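Local structure of polysialic acid O-acetyltransferase (Escherichia coli, 3JQY) at residues 40-45 against 62-67; 70-75 against 92-97; 132-137 against 218-223; 192-197 against 209-214. The protein catalyses the transfer of acetyl groups from acetyl-CoA to the O-7 or O-9 hydroxyls of capsular polysialic acid, acting on long polymers. One frame throughout, in Å; residues are numbered along the deposited sequence.

Contact 1: residues 40-45 against 62-67; sequences NVFVCG and NKLIIE
Phe42 and Leu64 lie side by side on neighbouring coils of the left-handed beta-helix, where strands 41-44 and 63-66 run parallel, 2° apart, in one of its sheets. Five backbone bonds join the strands in the usual parallel pattern: Val41 N and Val43 N give to Asn62 O and Leu64 O, Leu64 N and Ile66 N give back to Val41 O and Val43 O, and Gly45 N to Ile66 O closes the row. On the inner face, chi1 of Phe42 (175°) swings CG opposite the main-chain nitrogen, and Leu64 copies this at 170°, which sends both side chains the same way. Phe42 CE1 comes within 3.4 Å of Leu64 CD2 in an oblique approach, while Ile66 CD1 sits near the ring plane at the edge, 4.1 Å from Phe42 CE1. Phe31 of the same chain also meets this ring. With an alanine in place of Phe42, a gap would probably open beside Leu64 CD2 and Ile66 CD1 in the core of the coil. On the other face, Val41 and Val43 accompany Lys63, whose extended chain runs past the valines; its CG lies 4.1 Å from Val41 CB, and its CE 4.3 Å from Val43 CG2.

Contact 2: residues 70-75 against 92-97; sequences VECRWL and SKIKGD
Glu71 reaches over Lys93 on the next coil of the beta-helix, and its side chain can be followed outward. Glu71 CB sits 4.1 Å from Lys93 CG; with CG anti to the backbone N (chi1 168°) the chain then runs out extended, and the carboxylate lies against the lysine's methylenes, Glu71 OE1 4.0 Å from Lys93 CD. At the tip, OE1 accepts a hydrogen bond from one water, which also gives a weak one to Ile94 O. OE2 accepts from a second water, which in turn accepts from Lys93 NZ, and Asn49 ND2 binds OE2 as well. Beneath, Glu71 N to Ser92 O, Ile94 N to Glu71 O and Arg73 N to Ile94 O hold the strands in parallel register. A beta bulge then shifts the pairing by one residue at the corner, where Gly96 N reaches Trp74 O at 3.3 Å from above the carbonyl plane. Ile94 CG2 packs on the inner face, 3.7 Å from Cys72 SG and 4.0 Å from Leu75 CD2. Glu71 OE2 and Lys93 NZ, opposite charges 4.6 Å apart, are bridged by water and lie beyond a direct salt bridge. Arg73, whose NH1 bonds to Asn49 O, brings NE to 4.4 Å from Lys95 NZ, an approach of like charges that the carboxylate probably eases.

Contact 3: residues 132-137 against 218-223; sequences DCMIAR and IIWART
Met134 packs against both Trp220 and Arg222, where the segment after the left-handed beta-helix folds back against one of its coils. Apolar contact comes first: Met134 CE lies 3.7 Å from Trp220 CZ3, and Met134 CB touches CH2 of the same indole at 3.8 Å. The sulfur makes an oblique Met-aromatic contact, Met134 SD standing 5.3 Å from the centroid of the Trp220 six-membered ring. A bend at chi3 (68°) turns the methyl back to the indole while SD stays over the guanidinium of Arg222, 3.8 Å above its plane and offset toward the rim. Tyr169 stacks on Trp220, and His147 of the second subunit, which probably binds acetyl-CoA, packs on Met134. Ile219 and Trp220 also pair antiparallel with a strand of that subunit, so the fold-back is part of the trimer interface. Polar contacts gather on Arg222, whose NH2 bonds to Thr113 OG1. Its NH1 gives a weak, bent bond to Cys133 O, which lies in the guanidinium plane at the edge (3.2 Å, 126° at the hydrogen). A water at the same edge bridges the segments, accepting from Arg222 NH1 at 3.1 Å and donating to Asp132 O at 2.9 Å.

Contact 4: residues 192-197 against 209-214; sequences YGSIVT and NPAKII
Ser194 opens the contact between a late coil of the left-handed beta-helix and the chain leaving it, with CB 4.3 Å from Ala211 CB; its OG is bonded to Gly191 O. Ile195 follows, lying alongside Asn209 and pointing the same way. Ile195 CB is 3.6 Å from Asn209 OD1. CG1 stands anti to the carbonyl carbon (chi1 -62°), which carries CD1 alongside the amide, Ile195 CD1 3.6 Å from Asn209 ND2. That amide nitrogen also makes a weak bond to Gly193 O of the third subunit, and Asn209 packs on its own copy in the second. A valine in place of Asn209 would probably cost the weak intersubunit bond and leave Gly193 O of the third subunit without this donor. Ile195 O accepts from Ala211 N at 2.9 Å, the donor tilted 32° from the carbonyl plane, just after the cis peptide that precedes Pro210. Val196 turns its CB away from the departing chain, yet CG2 still meets Ala211 CB at 3.9 Å. Thr197, next to Lys198, which probably binds acetyl-CoA, crosses Pro210 with Thr197 OG1 near Pro210 CB. One water bridges the backbones, accepting from Thr197 N and donating to Ala211 O, both at 2.8 Å.

In the fold
The contacts follow the beta-helix from its N-terminal coils to the chain that leaves it. Contact 1 precedes contact 2; their centres are about 14 Å apart, and they touch where Ile66 CD1 packs on Cys72 SG. Contact 2 shares a sheet with contact 4, about 25 Å away between centres. Contact 4 is nested in the loop closed by contact 3, about 17 Å between centres, and strand 211-216 runs on toward 218-220. Contacts 1 and 4 lie on opposite sides of the chain's centre, their centres about 34 Å apart. The first two thus join successive coils within one subunit, whereas contacts 3 and 4 touch the second subunit, and contact 4 also the third, near residues that probably bind acetyl-CoA.

Contact 1: residues 40-45 against 62-67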
# COMPACT_ATOMS: atom_id res chain seq x y z
N ASN B 40 -24.43 -26.10 10.35
CA ASN B 40 -24.24 -24.71 9.94
C ASN B 40 -25.55 -24.00 9.62
O ASN B 40 -26.49 -24.62 9.12
CB ASN B 40 -23.30 -24.64 8.73
CG ASN B 40 -21.92 -25.16 9.05
OD1 ASN B 40 -21.38 -26.00 8.32
ND2 ASN B 40 -21.34 -24.69 10.14
N VAL B 41 -25.61 -22.70 9.90
CA VAL B 41 -26.82 -21.92 9.68
C VAL B 41 -26.52 -20.59 8.98
O VAL B 41 -25.62 -19.87 9.39
CB VAL B 41 -27.53 -21.64 11.01
CG1 VAL B 41 -28.69 -20.69 10.80
CG2 VAL B 41 -28.00 -22.95 11.64
N PHE B 42 -27.27 -20.30 7.93
CA PHE B 42 -27.19 -19.02 7.25
C PHE B 42 -28.59 -18.42 7.29
O PHE B 42 -29.53 -18.99 6.74
CB PHE B 42 -26.72 -19.24 5.81
CG PHE B 42 -26.70 -17.99 4.95
CD1 PHE B 42 -26.47 -16.74 5.51
CD2 PHE B 42 -26.89 -18.08 3.59
CE1 PHE B 42 -26.44 -15.61 4.71
CE2 PHE B 42 -26.87 -16.94 2.79
CZ PHE B 42 -26.63 -15.71 3.35
N VAL B 43 -28.73 -17.29 7.99
CA VAL B 43 -30.00 -16.58 8.05
C VAL B 43 -29.83 -15.26 7.33
O VAL B 43 -28.99 -14.44 7.73
CB VAL B 43 -30.44 -16.32 9.50
CG1 VAL B 43 -31.76 -15.56 9.53
CG2 VAL B 43 -30.55 -17.64 10.27
N CYS B 44 -30.61 -15.05 6.28
CA CYS B 44 -30.41 -13.88 5.43
C CYS B 44 -31.72 -13.13 5.22
O CYS B 44 -32.71 -13.71 4.78
CB CYS B 44 -29.83 -14.30 4.09
SG CYS B 44 -29.16 -12.93 3.12
N GLY B 45 -31.72 -11.84 5.54
CA GLY B 45 -32.90 -11.01 5.37
C GLY B 45 -33.12 -10.57 3.94
O GLY B 45 -32.51 -11.09 3.00
N ASN B 62 -21.38 -23.35 12.65
CA ASN B 62 -21.15 -21.93 12.41
C ASN B 62 -22.47 -21.23 12.14
O ASN B 62 -23.45 -21.86 11.77
CB ASN B 62 -20.24 -21.76 11.19
CG ASN B 62 -18.90 -22.44 11.37
OD1 ASN B 62 -18.61 -23.45 10.74
ND2 ASN B 62 -18.08 -21.88 12.24
N LYS B 63 -22.48 -19.91 12.32
CA LYS B 63 -23.67 -19.14 12.00
C LYS B 63 -23.34 -17.82 11.32
O LYS B 63 -22.49 -17.06 11.79
CB LYS B 63 -24.52 -18.88 13.25
CG LYS B 63 -25.92 -18.35 12.93
CD LYS B 63 -26.80 -18.27 14.18
CE LYS B 63 -28.21 -17.80 13.85
NZ LYS B 63 -29.05 -17.72 15.07
N LEU B 64 -24.00 -17.57 10.19
CA LEU B 64 -23.95 -16.29 9.50
C LEU B 64 -25.34 -15.67 9.52
O LEU B 64 -26.30 -16.30 9.09
CB LEU B 64 -23.49 -16.46 8.06
CG LEU B 64 -23.61 -15.23 7.15
CD1 LEU B 64 -22.78 -14.08 7.69
CD2 LEU B 64 -23.21 -15.56 5.72
N ILE B 65 -25.43 -14.45 10.04
CA ILE B 65 -26.68 -13.70 10.08
C ILE B 65 -26.48 -12.39 9.33
O ILE B 65 -25.60 -11.61 9.68
CB ILE B 65 -27.07 -13.33 11.52
CG1 ILE B 65 -27.33 -14.58 12.35
CG2 ILE B 65 -28.29 -12.39 11.52
CD1 ILE B 65 -27.35 -14.30 13.84
N ILE B 66 -27.30 -12.15 8.31
CA ILE B 66 -27.27 -10.87 7.63
C ILE B 66 -28.68 -10.30 7.65
O ILE B 66 -29.61 -10.94 7.18
CB ILE B 66 -26.80 -11.01 6.17
CG1 ILE B 66 -25.45 -11.72 6.10
CG2 ILE B 66 -26.75 -9.64 5.49
CD1 ILE B 66 -24.89 -11.86 4.69
N GLU B 67 -28.83 -9.10 8.19
CA GLU B 67 -30.16 -8.55 8.43
C GLU B 67 -30.79 -7.90 7.20
O GLU B 67 -30.16 -7.77 6.15
CB GLU B 67 -30.13 -7.59 9.63
CG GLU B 67 -29.61 -8.27 10.90
CD GLU B 67 -29.70 -7.39 12.13
OE1 GLU B 67 -30.07 -6.20 12.00
OE2 GLU B 67 -29.41 -7.89 13.25

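Contact 2: residues 70-75 against 92-97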
# COMPACT_ATOMS: atom_id res chain seq x y z
N VAL B 70 -29.43 -4.82 4.26
CA VAL B 70 -27.99 -4.78 4.10
C VAL B 70 -27.68 -4.87 2.60
O VAL B 70 -28.38 -5.56 1.85
CB VAL B 70 -27.33 -5.94 4.87
CG1 VAL B 70 -25.82 -5.96 4.63
CG2 VAL B 70 -27.64 -5.81 6.35
N GLU B 71 -26.66 -4.14 2.16
CA GLU B 71 -26.18 -4.28 0.79
C GLU B 71 -24.86 -5.03 0.81
O GLU B 71 -23.88 -4.54 1.36
CB GLU B 71 -25.97 -2.89 0.18
CG GLU B 71 -25.21 -2.90 -1.14
CD GLU B 71 -24.82 -1.50 -1.58
OE1 GLU B 71 -23.60 -1.19 -1.59
OE2 GLU B 71 -25.72 -0.70 -1.89
N CYS B 72 -24.85 -6.23 0.24
CA CYS B 72 -23.63 -7.01 0.11
C CYS B 72 -23.27 -7.08 -1.36
O CYS B 72 -24.06 -7.55 -2.17
CB CYS B 72 -23.84 -8.43 0.62
SG CYS B 72 -24.33 -8.53 2.34
N ARG B 73 -22.08 -6.59 -1.70
CA ARG B 73 -21.59 -6.69 -3.07
C ARG B 73 -20.17 -7.25 -3.09
O ARG B 73 -19.26 -6.70 -2.47
CB ARG B 73 -21.66 -5.32 -3.76
CG ARG B 73 -23.08 -4.76 -3.81
CD ARG B 73 -23.12 -3.32 -4.31
NE ARG B 73 -22.70 -3.21 -5.71
CZ ARG B 73 -23.49 -3.43 -6.75
NH1 ARG B 73 -24.76 -3.79 -6.57
NH2 ARG B 73 -23.01 -3.29 -7.98
N TRP B 74 -20.01 -8.36 -3.80
CA TRP B 74 -18.74 -9.09 -3.82
C TRP B 74 -18.24 -9.38 -2.41
O TRP B 74 -17.06 -9.24 -2.11
CB TRP B 74 -17.70 -8.35 -4.65
CG TRP B 74 -18.04 -8.39 -6.09
CD1 TRP B 74 -17.81 -9.42 -6.96
CD2 TRP B 74 -18.72 -7.38 -6.84
NE1 TRP B 74 -18.29 -9.10 -8.21
CE2 TRP B 74 -18.85 -7.86 -8.16
CE3 TRP B 74 -19.21 -6.11 -6.53
CZ2 TRP B 74 -19.46 -7.11 -9.17
CZ3 TRP B 74 -19.82 -5.37 -7.53
CH2 TRP B 74 -19.94 -5.87 -8.83
N LEU B 75 -19.17 -9.78 -1.55
CA LEU B 75 -18.81 -10.21 -0.20
C LEU B 75 -18.58 -11.72 -0.20
O LEU B 75 -19.38 -12.48 -0.74
CB LEU B 75 -19.95 -9.86 0.76
CG LEU B 75 -19.80 -10.43 2.17
CD1 LEU B 75 -18.65 -9.75 2.89
CD2 LEU B 75 -21.10 -10.28 2.95
N SER B 92 -26.47 -1.67 6.70
CA SER B 92 -25.04 -1.54 6.45
C SER B 92 -24.75 -1.83 4.98
O SER B 92 -25.59 -2.36 4.26
CB SER B 92 -24.25 -2.49 7.34
OG SER B 92 -24.70 -3.82 7.17
N LYS B 93 -23.54 -1.48 4.54
CA LYS B 93 -23.13 -1.75 3.17
C LYS B 93 -21.76 -2.38 3.22
O LYS B 93 -20.84 -1.80 3.80
CB LYS B 93 -23.07 -0.45 2.36
CG LYS B 93 -24.38 0.31 2.29
CD LYS B 93 -24.27 1.46 1.30
CE LYS B 93 -25.56 2.25 1.22
NZ LYS B 93 -25.45 3.34 0.21
N ILE B 94 -21.61 -3.56 2.63
CA ILE B 94 -20.36 -4.30 2.80
C ILE B 94 -19.87 -4.95 1.51
O ILE B 94 -20.65 -5.36 0.64
CB ILE B 94 -20.49 -5.36 3.91
CG1 ILE B 94 -19.14 -6.01 4.19
CG2 ILE B 94 -21.54 -6.39 3.54
CD1 ILE B 94 -19.04 -6.69 5.54
N LYS B 95 -18.54 -5.00 1.40
CA LYS B 95 -17.84 -5.67 0.33
C LYS B 95 -16.62 -6.34 0.97
O LYS B 95 -16.30 -6.06 2.12
CB LYS B 95 -17.35 -4.65 -0.71
CG LYS B 95 -18.45 -3.73 -1.21
CD LYS B 95 -17.97 -2.85 -2.36
CE LYS B 95 -19.06 -1.85 -2.74
NZ LYS B 95 -18.96 -1.46 -4.18
N GLY B 96 -15.95 -7.22 0.24
CA GLY B 96 -14.70 -7.78 0.71
C GLY B 96 -14.74 -9.20 1.25
O GLY B 96 -15.63 -9.98 0.92
N ASP B 97 -13.76 -9.52 2.08
CA ASP B 97 -13.57 -10.88 2.55
C ASP B 97 -13.55 -10.94 4.06
O ASP B 97 -12.72 -10.29 4.70
CB ASP B 97 -12.26 -11.43 2.01
CG ASP B 97 -12.27 -11.59 0.50
OD1 ASP B 97 -11.58 -10.81 -0.18
OD2 ASP B 97 -12.99 -12.48 -0.00
O HOH W 1 -21.68 -2.69 -0.76
O HOH W 2 -25.32 2.02 -2.37
O HOH W 3 -14.96 -11.06 -1.91

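Contact 3: residues 132-137 against 218-223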
# COMPACT_ATOMS: atom_id res chain seq x y z
N ASP B 132 -22.74 3.04 12.52
CA ASP B 132 -22.47 4.35 11.92
C ASP B 132 -20.99 4.60 11.61
O ASP B 132 -20.54 5.74 11.63
CB ASP B 132 -22.99 5.47 12.82
CG ASP B 132 -24.48 5.39 13.03
OD1 ASP B 132 -25.21 5.37 12.02
OD2 ASP B 132 -24.91 5.37 14.20
N CYS B 133 -20.25 3.54 11.29
CA CYS B 133 -18.86 3.72 10.87
C CYS B 133 -18.74 3.95 9.36
O CYS B 133 -19.60 3.54 8.57
CB CYS B 133 -17.99 2.53 11.29
SG CYS B 133 -17.71 2.42 13.07
N MET B 134 -17.66 4.64 8.98
CA MET B 134 -17.32 4.83 7.58
C MET B 134 -15.96 4.19 7.36
O MET B 134 -14.93 4.74 7.77
CB MET B 134 -17.29 6.32 7.22
CG MET B 134 -16.98 6.59 5.75
SD MET B 134 -17.31 8.31 5.29
CE MET B 134 -16.02 9.16 6.20
N ILE B 135 -15.96 3.01 6.76
CA ILE B 135 -14.72 2.28 6.48
C ILE B 135 -14.41 2.42 4.99
O ILE B 135 -15.18 1.96 4.14
CB ILE B 135 -14.87 0.79 6.84
CG1 ILE B 135 -15.42 0.61 8.26
CG2 ILE B 135 -13.55 0.05 6.64
CD1 ILE B 135 -14.67 1.38 9.33
N ALA B 136 -13.29 3.06 4.67
CA ALA B 136 -12.92 3.31 3.28
C ALA B 136 -12.42 2.04 2.60
O ALA B 136 -12.44 0.95 3.19
CB ALA B 136 -11.87 4.40 3.20
N ARG B 137 -11.95 2.18 1.36
CA ARG B 137 -11.47 1.03 0.61
C ARG B 137 -10.15 0.51 1.15
O ARG B 137 -9.38 1.25 1.76
CB ARG B 137 -11.32 1.39 -0.87
CG ARG B 137 -12.65 1.71 -1.54
CD ARG B 137 -12.53 1.76 -3.06
NE ARG B 137 -13.85 1.84 -3.68
CZ ARG B 137 -14.12 1.46 -4.93
NH1 ARG B 137 -13.16 0.97 -5.70
NH2 ARG B 137 -15.35 1.56 -5.41
N ILE B 218 -11.26 15.83 18.56
CA ILE B 218 -11.90 15.99 17.25
C ILE B 218 -13.04 15.01 17.04
O ILE B 218 -13.19 14.04 17.78
CB ILE B 218 -10.88 15.83 16.09
CG1 ILE B 218 -10.24 14.43 16.11
CG2 ILE B 218 -9.80 16.89 16.18
CD1 ILE B 218 -11.00 13.39 15.33
N ILE B 219 -13.84 15.29 16.02
CA ILE B 219 -14.91 14.40 15.57
C ILE B 219 -15.13 14.68 14.09
O ILE B 219 -14.85 15.79 13.62
CB ILE B 219 -16.21 14.62 16.38
CG1 ILE B 219 -17.15 13.42 16.22
CG2 ILE B 219 -16.90 15.93 15.97
CD1 ILE B 219 -18.30 13.41 17.22
N TRP B 220 -15.62 13.69 13.35
CA TRP B 220 -15.78 13.80 11.89
C TRP B 220 -17.25 13.76 11.50
O TRP B 220 -18.11 13.41 12.32
CB TRP B 220 -15.05 12.64 11.21
CG TRP B 220 -15.63 11.32 11.62
CD1 TRP B 220 -15.38 10.64 12.78
CD2 TRP B 220 -16.59 10.54 10.90
NE1 TRP B 220 -16.11 9.48 12.82
CE2 TRP B 220 -16.87 9.39 11.68
CE3 TRP B 220 -17.24 10.68 9.66
CZ2 TRP B 220 -17.76 8.39 11.26
CZ3 TRP B 220 -18.13 9.70 9.25
CH2 TRP B 220 -18.38 8.57 10.05
N ALA B 221 -17.54 14.10 10.25
CA ALA B 221 -18.88 13.92 9.70
C ALA B 221 -18.80 13.46 8.25
O ALA B 221 -17.78 13.65 7.59
CB ALA B 221 -19.70 15.21 9.81
N ARG B 222 -19.88 12.85 7.77
CA ARG B 222 -19.89 12.29 6.43
C ARG B 222 -20.09 13.38 5.36
O ARG B 222 -19.42 13.37 4.32
CB ARG B 222 -20.97 11.22 6.32
CG ARG B 222 -20.74 10.20 5.22
CD ARG B 222 -21.78 9.09 5.27
NE ARG B 222 -21.54 8.10 6.31
CZ ARG B 222 -20.99 6.91 6.08
NH1 ARG B 222 -20.81 6.05 7.07
NH2 ARG B 222 -20.63 6.58 4.85
N THR B 223 -20.99 14.32 5.62
CA THR B 223 -21.29 15.38 4.65
C THR B 223 -20.14 16.36 4.44
O THR B 223 -19.61 16.92 5.40
CB THR B 223 -22.50 16.23 5.09
OG1 THR B 223 -23.40 15.44 5.88
CG2 THR B 223 -23.24 16.78 3.87
O HOH W 4 -22.02 7.23 9.66

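Contact 4: residues 192-197 against 209-214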
# COMPACT_ATOMS: atom_id res chain seq x y z
N TYR B 192 -5.49 7.92 6.13
CA TYR B 192 -5.01 7.16 4.98
C TYR B 192 -3.64 6.56 5.24
O TYR B 192 -2.75 7.25 5.76
CB TYR B 192 -4.89 8.07 3.75
CG TYR B 192 -4.20 7.38 2.60
CD1 TYR B 192 -4.93 6.75 1.60
CD2 TYR B 192 -2.81 7.30 2.55
CE1 TYR B 192 -4.30 6.08 0.56
CE2 TYR B 192 -2.17 6.63 1.52
CZ TYR B 192 -2.92 6.02 0.53
OH TYR B 192 -2.28 5.36 -0.49
N GLY B 193 -3.46 5.29 4.88
CA GLY B 193 -2.14 4.69 4.85
C GLY B 193 -1.63 4.20 6.19
O GLY B 193 -0.51 3.69 6.29
N SER B 194 -2.44 4.36 7.23
CA SER B 194 -1.97 4.01 8.58
C SER B 194 -1.79 2.51 8.77
O SER B 194 -2.47 1.70 8.15
CB SER B 194 -2.96 4.52 9.63
OG SER B 194 -3.03 5.94 9.60
N ILE B 195 -0.86 2.14 9.65
CA ILE B 195 -0.89 0.82 10.28
C ILE B 195 -0.99 1.06 11.78
O ILE B 195 -0.07 1.58 12.40
CB ILE B 195 0.34 -0.05 9.92
CG1 ILE B 195 0.37 -0.31 8.41
CG2 ILE B 195 0.28 -1.36 10.70
CD1 ILE B 195 1.43 -1.32 7.95
N VAL B 196 -2.14 0.69 12.34
CA VAL B 196 -2.45 0.97 13.73
C VAL B 196 -2.12 -0.24 14.58
O VAL B 196 -2.67 -1.33 14.37
CB VAL B 196 -3.94 1.32 13.91
CG1 VAL B 196 -4.22 1.68 15.36
CG2 VAL B 196 -4.34 2.47 12.97
N THR B 197 -1.22 -0.06 15.55
CA THR B 197 -0.76 -1.18 16.36
C THR B 197 -1.08 -1.02 17.85
O THR B 197 -0.93 -1.97 18.61
CB THR B 197 0.77 -1.39 16.21
OG1 THR B 197 1.45 -0.20 16.65
CG2 THR B 197 1.13 -1.65 14.76
N ASN B 209 2.81 4.90 10.17
CA ASN B 209 3.18 3.50 10.24
C ASN B 209 4.48 3.37 11.01
O ASN B 209 5.55 3.55 10.44
CB ASN B 209 3.37 2.92 8.83
CG ASN B 209 3.85 1.47 8.86
OD1 ASN B 209 3.81 0.83 9.90
ND2 ASN B 209 4.27 0.95 7.71
N PRO B 210 4.39 3.08 12.32
CA PRO B 210 3.14 2.83 13.05
C PRO B 210 2.38 4.12 13.35
O PRO B 210 2.96 5.19 13.46
CB PRO B 210 3.63 2.21 14.35
CG PRO B 210 4.97 2.81 14.57
CD PRO B 210 5.57 3.06 13.20
N ALA B 211 1.06 3.99 13.51
CA ALA B 211 0.22 5.16 13.71
C ALA B 211 0.47 5.80 15.08
O ALA B 211 0.78 5.10 16.06
CB ALA B 211 -1.25 4.79 13.54
N LYS B 212 0.36 7.12 15.12
CA LYS B 212 0.45 7.87 16.36
C LYS B 212 -0.71 8.83 16.38
O LYS B 212 -1.24 9.20 15.33
CB LYS B 212 1.76 8.66 16.42
CG LYS B 212 3.00 7.83 16.14
CD LYS B 212 3.16 6.72 17.17
CE LYS B 212 4.52 6.05 17.04
NZ LYS B 212 5.61 7.07 16.98
N ILE B 213 -1.12 9.26 17.56
CA ILE B 213 -2.09 10.31 17.67
C ILE B 213 -1.58 11.63 17.10
O ILE B 213 -0.57 12.10 17.52
CB ILE B 213 -2.57 10.57 19.11
CG1 ILE B 213 -3.09 9.33 19.73
CG2 ILE B 213 -3.57 11.69 19.15
CD1 ILE B 213 -4.12 8.82 19.12
N ILE B 214 -2.30 12.21 16.17
CA ILE B 214 -1.86 13.46 15.56
C ILE B 214 -2.75 14.65 15.94
O ILE B 214 -2.36 15.80 15.76
CB ILE B 214 -1.74 13.35 14.03
CG1 ILE B 214 -3.12 13.11 13.41
CG2 ILE B 214 -0.76 12.25 13.64
CD1 ILE B 214 -3.09 13.00 11.89
O HOH W 5 -0.09 2.42 16.33